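CmeC (Campylobacter jejuni, PDB 4MT4) forms a trimeric outer membrane channel of the outer membrane factor family and probably exports compounds from the cell as part of an efflux system. Local coordinates at residues D51-N56 / I234-D239; N58-A63 / K465-S470. All blocks are in the same frame, centred on the assembly; numbering follows the deposited sequence.

Contact 1. Residues D51-N56 / I234-D239; sequences DLALKN and ILTSND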
# COMPACT_ATOMS: atom_id res chain seq x y z
N ASP B 51 4.71 21.49 17.43
CA ASP B 51 4.24 22.68 16.74
C ASP B 51 4.79 22.75 15.32
O ASP B 51 4.10 23.17 14.39
CB ASP B 51 4.62 23.95 17.50
CG ASP B 51 3.77 24.16 18.74
OD1 ASP B 51 2.71 23.51 18.85
OD2 ASP B 51 4.15 24.99 19.59
N LEU B 52 6.04 22.32 15.15
CA LEU B 52 6.67 22.27 13.84
C LEU B 52 5.95 21.28 12.93
O LEU B 52 5.77 21.53 11.74
CB LEU B 52 8.15 21.90 13.96
CG LEU B 52 9.10 23.01 14.42
CD1 LEU B 52 10.45 22.43 14.83
CD2 LEU B 52 9.26 24.04 13.32
N ALA B 53 5.53 20.16 13.51
CA ALA B 53 4.77 19.16 12.77
C ALA B 53 3.41 19.72 12.35
O ALA B 53 3.03 19.63 11.19
CB ALA B 53 4.59 17.90 13.61
N LEU B 54 2.70 20.31 13.30
CA LEU B 54 1.39 20.90 13.04
C LEU B 54 1.48 22.06 12.04
O LEU B 54 0.46 22.50 11.50
CB LEU B 54 0.75 21.38 14.34
CG LEU B 54 0.34 20.28 15.32
CD1 LEU B 54 -0.11 20.87 16.65
CD2 LEU B 54 -0.75 19.41 14.72
N LYS B 55 2.69 22.54 11.81
CA LYS B 55 2.92 23.65 10.89
C LYS B 55 3.44 23.17 9.54
O LYS B 55 3.02 23.68 8.50
CB LYS B 55 3.90 24.65 11.51
CG LYS B 55 4.32 25.77 10.57
CD LYS B 55 5.41 26.63 11.19
CE LYS B 55 5.90 27.69 10.22
NZ LYS B 55 6.47 27.09 8.98
N ASN B 56 4.33 22.19 9.55
CA ASN B 56 5.06 21.83 8.33
C ASN B 56 4.76 20.45 7.74
O ASN B 56 5.08 20.19 6.59
CB ASN B 56 6.57 21.93 8.60
CG ASN B 56 7.00 23.33 9.01
OD1 ASN B 56 6.46 24.32 8.52
ND2 ASN B 56 7.97 23.41 9.90
N ILE B 234 12.08 14.81 8.69
CA ILE B 234 11.10 14.63 7.63
C ILE B 234 9.69 14.92 8.13
O ILE B 234 8.83 15.40 7.39
CB ILE B 234 11.17 13.19 7.06
CG1 ILE B 234 12.52 12.95 6.38
CG2 ILE B 234 10.05 12.93 6.07
CD1 ILE B 234 12.64 11.60 5.71
N LEU B 235 9.45 14.66 9.42
CA LEU B 235 8.13 14.84 10.00
C LEU B 235 7.79 16.29 10.34
O LEU B 235 6.61 16.65 10.39
CB LEU B 235 8.00 13.99 11.27
CG LEU B 235 7.71 12.49 11.11
CD1 LEU B 235 7.85 11.78 12.45
CD2 LEU B 235 6.33 12.26 10.52
N THR B 236 8.80 17.13 10.56
CA THR B 236 8.57 18.43 11.19
C THR B 236 9.19 19.64 10.49
O THR B 236 8.81 20.78 10.78
CB THR B 236 9.09 18.42 12.64
OG1 THR B 236 10.49 18.10 12.65
CG2 THR B 236 8.34 17.41 13.48
N SER B 237 10.14 19.42 9.58
CA SER B 237 10.91 20.53 9.02
C SER B 237 10.55 20.89 7.58
O SER B 237 10.20 20.03 6.78
CB SER B 237 12.40 20.22 9.10
OG SER B 237 13.17 21.31 8.63
N ASN B 238 10.64 22.18 7.27
CA ASN B 238 10.49 22.67 5.90
C ASN B 238 11.75 23.41 5.46
O ASN B 238 11.78 24.06 4.41
CB ASN B 238 9.28 23.59 5.78
CG ASN B 238 9.44 24.88 6.57
OD1 ASN B 238 10.08 24.90 7.62
ND2 ASN B 238 8.86 25.96 6.07
N ASP B 239 12.80 23.30 6.27
CA ASP B 239 14.08 23.93 5.98
C ASP B 239 15.08 22.87 5.54
O ASP B 239 15.37 21.93 6.28
CB ASP B 239 14.60 24.69 7.20
CG ASP B 239 15.81 25.55 6.88
OD1 ASP B 239 16.91 24.99 6.69
OD2 ASP B 239 15.66 26.79 6.83
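The carboxamides of Asn56 and Asn238 lie one over the other, their planes 20° apart, with Asn56 OD1 3.6 Å from Asn238 CG. Asn238 thus covers one face of the Asn56 amide; the Lys55 methylenes CG and CD pass on the side of the other face, displaced toward OD1, before the bend at the end of the chain brings NZ round to that oxygen. The edge of the amide does the bonding. At one end, Asn56 ND2 donates to Thr236 O over 2.9 Å, an almost straight bond (166°) with the acceptor in the plane of the amide. At the other, Asn56 OD1 takes Lys55 NZ at 2.8 Å, the ammonium sitting in the carbonyl plane on a lone pair. Asn56 ND2 and Asn238 OD1 are 3.4 Å apart, but the angle is too poor for a bond, as expected of groups that stack. Next to the amide pair, Thr236 makes apolar contacts: CB meets Leu52 CB at 3.8 Å, and CG2 meets Ala53 CB at the same separation. The hydroxyl of Thr236 turns back to Leu232 O in its own helix. The contact joins the end of helix 44-56 to the end of helix 201-236, most of which is predicted to form a coiled coil; Ala53 and Leu235 also pack on helix 129-195. Past Thr236, Ser237 OG accepts from Asp239 N in an ST turn. Asn57 ND2 binds Leu235 O, so two carbonyls at this helix end are met by side-chain amides. Lys55 NZ on Asn56 OD1 probably polarises the amide and strengthens ND2 as a donor to Thr236 O, an effect that the salt bridge of Lys55 with Asp468 would partly offset.

Contact 2. Residues N58-A63 / K465-S470; sequences NDLKLA and KNLDMS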
# COMPACT_ATOMS: atom_id res chain seq x y z
N ASN B 58 3.54 17.51 5.76
CA ASN B 58 2.88 17.49 4.46
C ASN B 58 1.70 16.52 4.39
O ASN B 58 0.74 16.76 3.65
CB ASN B 58 3.89 17.15 3.37
CG ASN B 58 4.84 18.30 3.08
OD1 ASN B 58 4.41 19.43 2.89
ND2 ASN B 58 6.13 18.01 3.07
N ASP B 59 1.76 15.44 5.16
CA ASP B 59 0.63 14.52 5.24
C ASP B 59 -0.57 15.21 5.88
O ASP B 59 -1.72 14.95 5.53
CB ASP B 59 1.00 13.26 6.03
CG ASP B 59 1.79 12.26 5.20
OD1 ASP B 59 1.67 12.29 3.96
OD2 ASP B 59 2.53 11.45 5.79
N LEU B 60 -0.28 16.10 6.83
CA LEU B 60 -1.32 16.89 7.49
C LEU B 60 -1.93 17.88 6.50
O LEU B 60 -3.13 18.13 6.52
CB LEU B 60 -0.75 17.62 8.70
CG LEU B 60 -1.74 18.38 9.58
CD1 LEU B 60 -2.84 17.46 10.07
CD2 LEU B 60 -1.03 19.05 10.75
N LYS B 61 -1.08 18.44 5.64
CA LYS B 61 -1.53 19.36 4.61
C LYS B 61 -2.40 18.65 3.58
O LYS B 61 -3.44 19.16 3.17
CB LYS B 61 -0.33 20.02 3.91
CG LYS B 61 0.53 20.88 4.81
CD LYS B 61 1.68 21.52 4.05
CE LYS B 61 2.62 22.25 4.99
NZ LYS B 61 3.75 22.90 4.27
N LEU B 62 -1.97 17.46 3.18
CA LEU B 62 -2.73 16.63 2.24
C LEU B 62 -4.12 16.32 2.79
O LEU B 62 -5.11 16.39 2.06
CB LEU B 62 -1.99 15.33 1.95
CG LEU B 62 -0.74 15.42 1.07
CD1 LEU B 62 -0.02 14.08 1.01
CD2 LEU B 62 -1.10 15.90 -0.33
N ALA B 63 -4.18 15.98 4.07
CA ALA B 63 -5.44 15.67 4.73
C ALA B 63 -6.35 16.91 4.78
O ALA B 63 -7.57 16.79 4.71
CB ALA B 63 -5.19 15.14 6.13
N LYS B 465 -4.80 26.67 12.86
CA LYS B 465 -4.39 28.07 12.80
C LYS B 465 -2.99 28.27 12.22
O LYS B 465 -2.77 29.19 11.43
CB LYS B 465 -4.45 28.68 14.20
CG LYS B 465 -4.05 27.69 15.28
CD LYS B 465 -4.09 28.30 16.68
CE LYS B 465 -2.83 29.10 16.97
NZ LYS B 465 -2.64 29.29 18.44
N ASN B 466 -2.06 27.40 12.60
CA ASN B 466 -0.66 27.56 12.22
C ASN B 466 -0.23 26.67 11.06
O ASN B 466 0.95 26.63 10.72
CB ASN B 466 0.24 27.30 13.43
CG ASN B 466 -0.01 28.27 14.57
OD1 ASN B 466 -0.15 27.86 15.72
ND2 ASN B 466 -0.05 29.56 14.25
N LEU B 467 -1.18 25.96 10.47
CA LEU B 467 -0.87 25.09 9.34
C LEU B 467 -0.38 25.93 8.16
O LEU B 467 -1.10 26.79 7.65
CB LEU B 467 -2.10 24.27 8.93
CG LEU B 467 -1.87 23.20 7.86
CD1 LEU B 467 -0.87 22.16 8.33
CD2 LEU B 467 -3.19 22.54 7.47
N ASP B 468 0.85 25.67 7.74
CA ASP B 468 1.48 26.46 6.68
C ASP B 468 0.87 26.14 5.32
O ASP B 468 1.17 25.11 4.71
CB ASP B 468 2.99 26.21 6.65
CG ASP B 468 3.75 27.27 5.88
OD1 ASP B 468 3.27 27.70 4.80
OD2 ASP B 468 4.83 27.68 6.34
N MET B 469 0.02 27.05 4.84
CA MET B 469 -0.54 26.96 3.50
C MET B 469 -0.13 28.18 2.70
O MET B 469 -0.86 28.64 1.82
CB MET B 469 -2.06 26.82 3.55
CG MET B 469 -2.55 25.66 4.41
SD MET B 469 -2.05 24.05 3.78
CE MET B 469 -3.00 23.96 2.27
N SER B 470 1.05 28.71 3.00
CA SER B 470 1.54 29.94 2.39
C SER B 470 2.01 29.71 0.95
O SER B 470 2.29 30.67 0.23
CB SER B 470 2.68 30.54 3.22
OG SER B 470 3.85 29.76 3.09
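Leu467 points its side chain at helix 58-79, and its CD1 sits between two residues of that helix: 3.9 Å from Leu60 CD2 and 4.0 Å from Lys61 CG. This is the close-packed part of the contact. Leu467 has CG anti to its backbone N (chi1 -173°), which sends the branch into the helix surface, and Phe64 one turn further on adds to the same apolar patch. Met469 brings its sulfur alongside more distantly, SD lying 4.2 Å from Lys61 CG, and also touches Ile65. Here an irregular C-terminal segment, following helix 456-463, lies against a helix within the outer membrane efflux protein family region, and Leu60 also packs on Tyr148 and Arg152 of helix 129-195. Toward Asp468 the contact turns polar, and it is beyond the Lys61 chain, at the partly exposed carboxylate and the exposed Ser470, that it opens out. Lys61, extended beyond CG, runs beside Asp468 and points the same way, its CE 3.2 Å from Asp468 O and its NZ 4.1 Å from Asp468 CB. The carboxylate itself is turned to other partners: OD1 accepts both Ser470 N, closing an Asx turn, and Ser470 OG at 2.7 Å, whereas OD2 forms a salt bridge with Lys55. Lys61 NZ remains 4.9 Å from Asp468 OD1; the two charged groups are not in contact, and any attraction between them is probably weak and long-range.

In the fold
From the N terminus, the chain enters helix 44-56, whose C-terminal end (51-56) supplies the first half of contact 1, and then helix 58-79, which opens contact 2. Strands 84-96 and 109-124 and the long helix 129-195 follow before helix 201-236 returns to close contact 1. The second pair of strands, helices 339-405 and 411-445 and helix 456-463 intervene before the C-terminal segment closes contact 2, so the two loops cross. Contact 1 ties the early helix to the end of helix 201-236; contact 2 ties its successor to the chain's tail. Their centres are about 9 Å apart, bridged by Lys55 and Asp468, and both touch the second subunit.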